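Local atomic coordinates of ancillary protein 1 (Streptococcus pyogenes, PDB entry 2XI9), a protein that acts as a pilus-presented adhesin of a Gram-positive pathogen, carrying an internal thioester bond that is required for efficient interaction with host cells. Residues K176-T179 with P180-T184; R195-F198 with K199-V202; K222-R225 with E226-Q229; A244-L247 with A248-Y251; D261-K264 with D265-G268. One frame throughout, in Å; residues are numbered along the deposited sequence.

Contact 1 (K176-T179 with P180-T184); sequences KTMT and PDFTT
Thr179 meets the first turn of helix 180-183 with both of its oxygens. Among the hydrogen bonds, the straightest of the N-H bonds runs from Thr183 N to Thr179 O, 3.0 Å long and lying in the carbonyl plane. Thr183 OG1 donates to the same oxygen at 3.1 Å, coming from 42° above that plane, and Phe182 N adds a weak bond to it. Thr179 OG1 is the better acceptor for Phe182 N, at 3.2 Å with an N-H...O angle of 153°. This makes Thr179 the N-cap of the helix. Its chi1 of 70° tucks OG1 between the backbone N and the carbonyl carbon, where it faces the amide of the first turn, while Pro180 occupies the first helical position. Thr179 N is itself held by Glu126 OE2, which ties the cap to a neighbouring loop.

The apolar part belongs to selenomethionine Met178 and Phe182. Extended beyond CG, the Met178 chain runs along the edge of the ring, and CE reaches Phe182 CE2 at 3.6 Å, near the ring plane. SE lies 5.2 Å from the centroid of the Phe182 ring, at its edge, a Met-aromatic contact. Nearer the backbone, Met178 CB rests 3.5 Å from Thr183 OG1.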
# COMPACT_ATOMS: atom_id res chain seq x y z
N LYS A 176 0.51 16.69 14.93
CA LYS A 176 -0.24 16.96 16.16
C LYS A 176 -1.67 17.42 15.87
O LYS A 176 -2.58 17.12 16.65
CB LYS A 176 0.49 17.98 17.04
CG LYS A 176 1.82 17.45 17.56
CD LYS A 176 2.49 18.40 18.50
CE LYS A 176 3.03 19.62 17.80
NZ LYS A 176 3.86 20.46 18.71
N THR A 177 -1.86 18.13 14.75
CA THR A 177 -3.19 18.47 14.28
C THR A 177 -3.39 17.93 12.87
O THR A 177 -2.41 17.62 12.15
CB THR A 177 -3.45 20.02 14.36
OG1 THR A 177 -2.52 20.72 13.53
CG2 THR A 177 -3.29 20.51 15.77
N MSE A 178 -4.66 17.75 12.50
CA MSE A 178 -5.02 17.22 11.19
C MSE A 178 -4.70 18.27 10.14
O MSE A 178 -4.94 19.45 10.36
CB MSE A 178 -6.51 16.90 11.13
CG MSE A 178 -6.91 15.70 11.93
SE MSE A 178 -8.84 15.69 12.11
CE MSE A 178 -8.95 13.77 12.57
N THR A 179 -4.12 17.85 9.02
CA THR A 179 -3.85 18.83 7.97
C THR A 179 -5.17 19.25 7.32
O THR A 179 -6.16 18.52 7.38
CB THR A 179 -2.92 18.27 6.90
OG1 THR A 179 -3.64 17.29 6.15
CG2 THR A 179 -1.62 17.65 7.52
N PRO A 180 -5.18 20.42 6.66
CA PRO A 180 -6.39 20.82 5.93
C PRO A 180 -6.72 19.87 4.76
O PRO A 180 -7.89 19.63 4.47
CB PRO A 180 -6.07 22.24 5.42
CG PRO A 180 -4.63 22.49 5.69
CD PRO A 180 -4.12 21.45 6.63
N ASP A 181 -5.71 19.30 4.13
CA ASP A 181 -5.94 18.33 3.06
C ASP A 181 -6.74 17.11 3.57
O ASP A 181 -7.59 16.56 2.86
CB ASP A 181 -4.63 17.90 2.43
CG ASP A 181 -4.00 19.00 1.54
OD1 ASP A 181 -4.72 19.71 0.80
OD2 ASP A 181 -2.76 19.14 1.60
N PHE A 182 -6.47 16.68 4.81
CA PHE A 182 -7.24 15.56 5.37
C PHE A 182 -8.63 16.02 5.76
O PHE A 182 -9.62 15.41 5.36
CB PHE A 182 -6.53 14.94 6.57
CG PHE A 182 -7.32 13.85 7.24
CD1 PHE A 182 -7.46 12.60 6.64
CD2 PHE A 182 -7.93 14.07 8.48
CE1 PHE A 182 -8.20 11.59 7.24
CE2 PHE A 182 -8.67 13.06 9.10
CZ PHE A 182 -8.80 11.82 8.47
N THR A 183 -8.70 17.12 6.51
CA THR A 183 -9.97 17.65 7.02
C THR A 183 -10.97 18.03 5.93
O THR A 183 -12.15 17.74 6.06
CB THR A 183 -9.74 18.86 7.93
OG1 THR A 183 -8.83 18.50 8.98
CG2 THR A 183 -11.06 19.30 8.52
N THR A 184 -10.49 18.64 4.85
CA THR A 184 -11.36 18.99 3.73
C THR A 184 -11.71 17.75 2.88
O THR A 184 -12.57 17.82 1.99
CB THR A 184 -10.70 20.04 2.82
OG1 THR A 184 -9.48 19.50 2.32
CG2 THR A 184 -10.41 21.32 3.57

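Contact 2 (R195-F198 with K199-V202); sequences RDLF and KYTV
Asp196 and Lys199 join in a salt bridge across a tight turn of the chain, in the loop between strand 189-193 and helix 209-222 of the thioester domain. Lys199 NZ stands 2.6 Å from Asp196 OD2 and comes in 36° above the carboxylate plane. With chi1 at 65° and a bend at chi3 (59°), the lysine chain brings NZ to the carboxylate. The same NZ also bridges to Glu328, on strand 321-329, so the turn is linked to the neighbouring sheet. A water supports the other carboxylate oxygen, donating to Asp196 OD1 at 2.7 Å and accepting from Lys199 N.

The backbone here is a short 3-10 segment with i to i+3 bonds: Tyr200 N gives to Leu197 O at 3.0 Å, and Thr201 N to Phe198 O at 3.1 Å. Phe198 O is gripped twice, since Thr201 OG1 donates to it at 2.7 Å in the carbonyl plane.

Two rings flank the turn. Tyr200 carries Lys199 CG over the centre of one face and sets CE2 4.0 Å from Leu197 CD2. The Phe198 ring has Thr201 OG1 over one face and meets Phe212 of helix 209-222 edge-to-face.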
# COMPACT_ATOMS: atom_id res chain seq x y z
N ARG A 195 -1.03 -7.01 1.27
CA ARG A 195 -1.06 -8.17 0.44
C ARG A 195 -1.60 -7.68 -0.93
O ARG A 195 -2.35 -6.71 -1.01
CB ARG A 195 -1.97 -9.25 1.02
CG ARG A 195 -1.84 -9.57 2.55
CD ARG A 195 -2.95 -10.50 2.99
NE ARG A 195 -2.84 -10.84 4.42
CZ ARG A 195 -3.75 -11.53 5.12
NH1 ARG A 195 -4.87 -11.95 4.55
NH2 ARG A 195 -3.54 -11.79 6.40
N ASP A 196 -1.20 -8.33 -1.99
CA ASP A 196 -1.73 -7.97 -3.31
C ASP A 196 -1.35 -6.53 -3.64
O ASP A 196 -2.21 -5.70 -3.99
CB ASP A 196 -3.26 -8.15 -3.32
CG ASP A 196 -3.87 -8.09 -4.72
OD1 ASP A 196 -3.19 -8.48 -5.71
OD2 ASP A 196 -5.07 -7.66 -4.80
N LEU A 197 -0.07 -6.24 -3.49
CA LEU A 197 0.47 -4.90 -3.55
C LEU A 197 1.06 -4.56 -4.94
O LEU A 197 1.34 -3.40 -5.25
CB LEU A 197 1.55 -4.72 -2.51
CG LEU A 197 1.14 -4.77 -1.02
CD1 LEU A 197 2.30 -4.37 -0.15
CD2 LEU A 197 -0.08 -3.82 -0.84
N PHE A 198 1.32 -5.58 -5.74
CA PHE A 198 1.98 -5.39 -7.02
C PHE A 198 1.23 -4.39 -7.89
O PHE A 198 1.85 -3.58 -8.58
CB PHE A 198 2.06 -6.72 -7.77
CG PHE A 198 3.03 -6.71 -8.89
CD1 PHE A 198 2.63 -6.49 -10.19
CD2 PHE A 198 4.38 -6.92 -8.63
CE1 PHE A 198 3.56 -6.51 -11.24
CE2 PHE A 198 5.32 -6.92 -9.66
CZ PHE A 198 4.91 -6.73 -10.96
N LYS A 199 -0.10 -4.46 -7.84
CA LYS A 199 -0.98 -3.59 -8.61
C LYS A 199 -0.76 -2.10 -8.34
O LYS A 199 -1.15 -1.29 -9.19
CB LYS A 199 -2.45 -3.93 -8.39
CG LYS A 199 -2.94 -3.68 -6.97
CD LYS A 199 -4.37 -4.08 -6.77
CE LYS A 199 -4.61 -5.52 -7.05
NZ LYS A 199 -5.94 -5.96 -6.52
N TYR A 200 -0.17 -1.73 -7.19
CA TYR A 200 0.06 -0.32 -6.87
C TYR A 200 1.35 0.27 -7.43
O TYR A 200 1.57 1.47 -7.30
CB TYR A 200 -0.04 -0.08 -5.37
CG TYR A 200 -1.33 -0.60 -4.80
CD1 TYR A 200 -2.52 0.04 -5.06
CD2 TYR A 200 -1.36 -1.77 -4.05
CE1 TYR A 200 -3.72 -0.45 -4.59
CE2 TYR A 200 -2.55 -2.27 -3.56
CZ TYR A 200 -3.74 -1.60 -3.83
OH TYR A 200 -4.93 -2.10 -3.36
N THR A 201 2.20 -0.57 -8.02
CA THR A 201 3.51 -0.14 -8.51
C THR A 201 3.42 0.48 -9.88
O THR A 201 2.55 0.14 -10.67
CB THR A 201 4.52 -1.28 -8.61
OG1 THR A 201 4.04 -2.28 -9.53
CG2 THR A 201 4.76 -1.88 -7.23
N VAL A 202 4.36 1.37 -10.17
CA VAL A 202 4.42 2.06 -11.47
C VAL A 202 5.50 1.49 -12.39
O VAL A 202 5.26 1.36 -13.58
CB VAL A 202 4.66 3.56 -11.23
CG1 VAL A 202 4.99 4.28 -12.48
CG2 VAL A 202 3.43 4.19 -10.56
O HOH W 1 -1.25 -7.09 -6.99
O HOH W 2 -4.93 -4.77 -2.56

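Contact 3 (K222-R225 with E226-Q229); sequences KGYR and EKGQ
Gln229 folds its side chain back onto Tyr224 and Arg225, across a type II beta turn that runs from Glu226 to Gln229 in the loop joining helices 209-222 and 238-253. Gly223, just before, is where the chain leaves the first of those helices.

The hydrogen bonds centre on the Gln229 amide. A chi1 of 76° sets Gln229 CG between its backbone N and carbonyl carbon, and the extended chain then carries the amide to Arg225 N. OE1 takes two backbone N-H groups: Arg225 N at 2.7 Å, from 35° above the carbonyl plane, and Glu226 N at 3.0 Å, in that plane. At the other branch, NE2 makes a weak bond to Gly223 O. With both ends of the amide engaged, its rotation should be restricted. The turn is closed in the usual way by Gln229 N bonding to Glu226 O at 3.0 Å.

Van der Waals contact comes from Tyr224, whose side chain crosses that of Gln229 at a slant, ring and amide planes 25° apart. Gln229 CD sits 4.0 Å from Tyr224 CD1, and Glu226 N lies over one face of the ring. The phenol reaches beyond to helix 238-253, where its hydroxyl bonds Glu238 OE1, a carboxylate that also accepts from Gly228 N and so holds the turn from outside. Arg225 leads away from the turn, its NH2 bonding Thr314 O. At the far end of the tyrosine, OH comes to 3.2 Å from Lys227 CA.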
# COMPACT_ATOMS: atom_id res chain seq x y z
N LYS A 222 14.36 -5.35 7.69
CA LYS A 222 15.77 -5.06 8.05
C LYS A 222 16.01 -3.58 8.08
O LYS A 222 17.04 -3.14 8.53
CB LYS A 222 16.79 -5.73 7.09
CG LYS A 222 17.17 -7.12 7.41
CD LYS A 222 17.87 -7.26 8.73
CE LYS A 222 18.77 -8.50 8.77
NZ LYS A 222 19.72 -8.35 9.94
N GLY A 223 15.03 -2.81 7.62
CA GLY A 223 15.11 -1.38 7.59
C GLY A 223 14.65 -0.61 8.80
O GLY A 223 14.52 -1.15 9.92
N TYR A 224 14.40 0.67 8.59
CA TYR A 224 14.01 1.53 9.70
C TYR A 224 12.51 1.41 9.95
O TYR A 224 11.69 1.73 9.08
CB TYR A 224 14.35 2.97 9.40
CG TYR A 224 14.07 3.92 10.49
CD1 TYR A 224 14.94 4.02 11.59
CD2 TYR A 224 12.97 4.74 10.46
CE1 TYR A 224 14.70 4.91 12.59
CE2 TYR A 224 12.72 5.62 11.47
CZ TYR A 224 13.57 5.71 12.53
OH TYR A 224 13.36 6.63 13.53
N ARG A 225 12.17 0.97 11.15
CA ARG A 225 10.79 0.71 11.48
C ARG A 225 10.24 1.55 12.59
O ARG A 225 9.04 1.80 12.59
CB ARG A 225 10.61 -0.74 11.85
CG ARG A 225 10.75 -1.65 10.66
CD ARG A 225 10.52 -3.09 11.08
NE ARG A 225 9.09 -3.34 11.31
CZ ARG A 225 8.58 -4.47 11.77
NH1 ARG A 225 9.36 -5.49 12.14
NH2 ARG A 225 7.26 -4.55 11.94
N GLU A 226 11.09 2.00 13.51
CA GLU A 226 10.60 2.66 14.71
C GLU A 226 11.53 3.76 15.20
O GLU A 226 12.75 3.54 15.34
CB GLU A 226 10.45 1.64 15.84
CG GLU A 226 9.36 0.56 15.64
CD GLU A 226 7.93 1.03 16.03
OE1 GLU A 226 7.79 2.07 16.71
OE2 GLU A 226 6.96 0.33 15.67
N LYS A 227 10.95 4.91 15.54
CA LYS A 227 11.72 5.97 16.17
C LYS A 227 12.50 5.41 17.34
O LYS A 227 11.96 4.67 18.16
CB LYS A 227 10.84 7.10 16.68
CG LYS A 227 10.35 8.07 15.63
CD LYS A 227 9.21 8.96 16.17
CE LYS A 227 9.05 10.27 15.39
NZ LYS A 227 7.63 10.74 15.39
N GLY A 228 13.77 5.79 17.44
CA GLY A 228 14.63 5.33 18.53
C GLY A 228 15.23 3.94 18.38
O GLY A 228 16.01 3.53 19.22
N GLN A 229 14.89 3.19 17.35
CA GLN A 229 15.43 1.83 17.25
C GLN A 229 16.96 1.84 17.18
O GLN A 229 17.56 2.79 16.72
CB GLN A 229 14.87 1.06 16.05
CG GLN A 229 15.44 1.44 14.70
CD GLN A 229 14.89 0.55 13.60
OE1 GLN A 229 13.70 0.55 13.35
NE2 GLN A 229 15.75 -0.19 12.94

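Contact 4 (A244-L247 with A248-Y251); sequences ATQL and AIYY
Ala244 O accepts from Ala248 N at 2.9 Å, the first of four consecutive i to i+4 bonds that carry helix 238-253 through this region. Ile249 N follows to Thr245 O, Tyr250 N to Gln246 O, and Tyr251 N to Leu247 O at 2.9 Å.

Gln246 and Tyr250, one turn apart, make the side-chain contact. With CG anti to the backbone N (chi1 -180°), the bend at chi2 of 62° lays the Gln246 amide over one face of the Tyr250 ring. NE2 stands 3.2 Å above the ring plane, shifted toward the rim and 3.3 Å from both CE1 and CZ of Tyr250; amide and ring planes are 26° apart. That nitrogen also donates to Cys160 O, on strand 155-160. Farther out, Thr245 and Ile249 pack against Val219 of helix 209-222, while Leu247 and Ala248 face helix 274-288.

The amide nitrogen, buried, has a backbone carbonyl as acceptor and stands over an aromatic face, which should help fix the amide's orientation. Because Cys160 is probably the cysteine of the internal thioester, Gln246 and Tyr250 may help define the surroundings of that bond.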
# COMPACT_ATOMS: atom_id res chain seq x y z
N ALA A 244 17.79 4.97 3.41
CA ALA A 244 18.24 3.77 2.74
C ALA A 244 17.05 2.85 2.53
O ALA A 244 16.95 2.24 1.49
CB ALA A 244 19.36 3.08 3.56
N THR A 245 16.16 2.76 3.55
CA THR A 245 14.93 1.96 3.49
C THR A 245 14.03 2.49 2.38
O THR A 245 13.48 1.70 1.59
CB THR A 245 14.17 1.88 4.91
OG1 THR A 245 15.12 1.54 5.97
CG2 THR A 245 13.07 0.85 4.91
N GLN A 246 13.87 3.80 2.31
CA GLN A 246 13.00 4.39 1.29
C GLN A 246 13.53 4.07 -0.11
O GLN A 246 12.76 3.75 -1.02
CB GLN A 246 12.92 5.92 1.49
CG GLN A 246 12.02 6.65 0.45
CD GLN A 246 10.57 6.23 0.50
OE1 GLN A 246 9.80 6.77 1.28
NE2 GLN A 246 10.18 5.31 -0.39
N LEU A 247 14.83 4.21 -0.29
CA LEU A 247 15.44 3.96 -1.62
C LEU A 247 15.35 2.46 -1.98
O LEU A 247 15.15 2.13 -3.11
CB LEU A 247 16.88 4.46 -1.64
CG LEU A 247 17.66 4.25 -2.95
CD1 LEU A 247 16.93 4.99 -4.06
CD2 LEU A 247 19.16 4.68 -2.80
N ALA A 248 15.50 1.57 -0.99
CA ALA A 248 15.38 0.13 -1.19
C ALA A 248 13.95 -0.23 -1.61
O ALA A 248 13.76 -1.05 -2.47
CB ALA A 248 15.79 -0.64 0.07
N ILE A 249 12.96 0.46 -1.07
CA ILE A 249 11.59 0.28 -1.53
C ILE A 249 11.46 0.72 -3.01
O ILE A 249 10.92 -0.03 -3.83
CB ILE A 249 10.58 1.04 -0.62
CG1 ILE A 249 10.49 0.38 0.77
CG2 ILE A 249 9.20 1.20 -1.37
CD1 ILE A 249 9.92 -1.04 0.81
N TYR A 250 12.01 1.90 -3.34
CA TYR A 250 11.98 2.40 -4.71
C TYR A 250 12.70 1.49 -5.70
O TYR A 250 12.31 1.41 -6.86
CB TYR A 250 12.59 3.80 -4.78
CG TYR A 250 11.76 4.93 -4.19
CD1 TYR A 250 10.37 4.85 -4.06
CD2 TYR A 250 12.38 6.09 -3.79
CE1 TYR A 250 9.63 5.89 -3.56
CE2 TYR A 250 11.62 7.17 -3.29
CZ TYR A 250 10.26 7.05 -3.17
OH TYR A 250 9.51 8.10 -2.68
N TYR A 251 13.76 0.82 -5.25
CA TYR A 251 14.45 -0.18 -6.02
C TYR A 251 13.48 -1.23 -6.59
O TYR A 251 13.60 -1.59 -7.75
CB TYR A 251 15.58 -0.84 -5.19
CG TYR A 251 16.33 -1.94 -5.94
CD1 TYR A 251 15.90 -3.26 -5.89
CD2 TYR A 251 17.43 -1.64 -6.72
CE1 TYR A 251 16.58 -4.26 -6.59
CE2 TYR A 251 18.11 -2.64 -7.41
CZ TYR A 251 17.68 -3.94 -7.34
OH TYR A 251 18.35 -4.93 -8.04

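Contact 5 (D261-K264 with D265-G268); sequences DKLK and DYHG
A type I beta turn from Leu263 to Tyr266 follows the short, weakly bonded helix near 261-263 and leads the chain on toward helix 274-288. It is closed by Tyr266 N, which donates to Leu263 O at 2.9 Å with an N-H...O angle of 166°. The N-H approaches well above the carbonyl plane, 65° out of it.

Leu263 and Tyr266 also meet through their side chains. Leu263 CD2 touches Tyr266 CD2 at 3.8 Å and lies 4.1 Å from its CB, so a single methyl branch covers the root of the tyrosine. The phenol ring is carried away from the turn because Tyr266 CG is anti to the backbone N (chi1 -169°), and it packs on Tyr250 of helix 238-253. His267, next in the chain, places CD2 3.4 Å above the centre of one face of the Tyr266 ring, presenting its own edge.

The polar side chains are less tightly engaged. Asp265 OD1 lies 3.3 Å from Lys262 O, two acceptors facing one another, while Lys264 NZ and Asp261 OD1 form a long ion pair of 3.9 Å. The turn therefore appears to be secured chiefly by one backbone bond and by the Leu263-Tyr266 contact, with the charged side chains on the exposed surface contributing little direct grip.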
# COMPACT_ATOMS: atom_id res chain seq x y z
N ASP A 261 25.95 7.98 -9.45
CA ASP A 261 25.77 8.91 -10.56
C ASP A 261 24.31 8.98 -11.02
O ASP A 261 23.83 10.06 -11.40
CB ASP A 261 26.74 8.59 -11.71
CG ASP A 261 28.17 8.93 -11.36
OD1 ASP A 261 28.39 9.95 -10.66
OD2 ASP A 261 29.09 8.18 -11.78
N LYS A 262 23.59 7.87 -10.95
CA LYS A 262 22.18 7.88 -11.34
C LYS A 262 21.30 8.58 -10.30
O LYS A 262 20.24 9.10 -10.65
CB LYS A 262 21.69 6.44 -11.59
CG LYS A 262 22.44 5.76 -12.77
CD LYS A 262 21.57 4.73 -13.50
CE LYS A 262 22.41 3.83 -14.44
NZ LYS A 262 22.65 2.42 -13.91
N LEU A 263 21.72 8.57 -9.04
CA LEU A 263 20.94 9.13 -7.91
C LEU A 263 21.09 10.66 -7.77
O LEU A 263 20.33 11.27 -7.05
CB LEU A 263 21.35 8.44 -6.59
CG LEU A 263 20.96 6.96 -6.50
CD1 LEU A 263 21.59 6.25 -5.29
CD2 LEU A 263 19.45 6.86 -6.44
N LYS A 264 22.06 11.25 -8.47
CA LYS A 264 22.37 12.70 -8.36
C LYS A 264 21.15 13.62 -8.33
O LYS A 264 21.08 14.54 -7.53
CB LYS A 264 23.24 13.15 -9.53
CG LYS A 264 24.67 12.75 -9.42
CD LYS A 264 25.47 13.36 -10.59
CE LYS A 264 26.89 12.81 -10.65
NZ LYS A 264 27.82 13.81 -11.24
N ASP A 265 20.22 13.33 -9.22
CA ASP A 265 19.04 14.14 -9.45
C ASP A 265 17.77 13.35 -9.11
O ASP A 265 16.67 13.74 -9.50
CB ASP A 265 19.04 14.55 -10.94
CG ASP A 265 19.40 13.36 -11.87
OD1 ASP A 265 19.21 12.17 -11.47
OD2 ASP A 265 19.90 13.62 -13.00
N TYR A 266 17.91 12.26 -8.36
CA TYR A 266 16.79 11.35 -8.10
C TYR A 266 16.16 11.62 -6.75
O TYR A 266 16.60 11.08 -5.75
CB TYR A 266 17.26 9.88 -8.16
CG TYR A 266 16.13 8.89 -8.16
CD1 TYR A 266 15.37 8.69 -9.30
CD2 TYR A 266 15.86 8.10 -7.02
CE1 TYR A 266 14.33 7.76 -9.30
CE2 TYR A 266 14.86 7.16 -7.04
CZ TYR A 266 14.08 7.00 -8.17
OH TYR A 266 13.04 6.09 -8.18
N HIS A 267 15.10 12.42 -6.75
CA HIS A 267 14.31 12.69 -5.52
C HIS A 267 15.11 12.98 -4.25
O HIS A 267 14.78 12.50 -3.17
CB HIS A 267 13.32 11.56 -5.25
CG HIS A 267 12.51 11.20 -6.44
ND1 HIS A 267 11.45 11.97 -6.87
CD2 HIS A 267 12.63 10.19 -7.34
CE1 HIS A 267 10.93 11.43 -7.97
NE2 HIS A 267 11.62 10.34 -8.26
N GLY A 268 16.14 13.79 -4.37
CA GLY A 268 16.92 14.18 -3.20
C GLY A 268 18.01 13.20 -2.79
O GLY A 268 18.84 13.56 -1.96

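The five contacts follow one another along the chain without nesting or crossing, all local, within the thioester domain. Contact 1 is the cap that starts helix 180-183; contact 2, about 27 Å away between centres, turns the loop after strand 189-193. Contact 3 then closes the loop leaving helix 209-222, and contact 4, which closes no loop, is the interior of helix 238-253. These two touch where Tyr224 N probably bonds Thr245 OG1, joining loop to helix. Contact 5 turns the chain just after helix 260-263 and packs back onto contact 4, with Leu263 against Leu247. Contacts 3, 4 and 5 thus form one connected group, whereas contacts 1 and 2 stand apart.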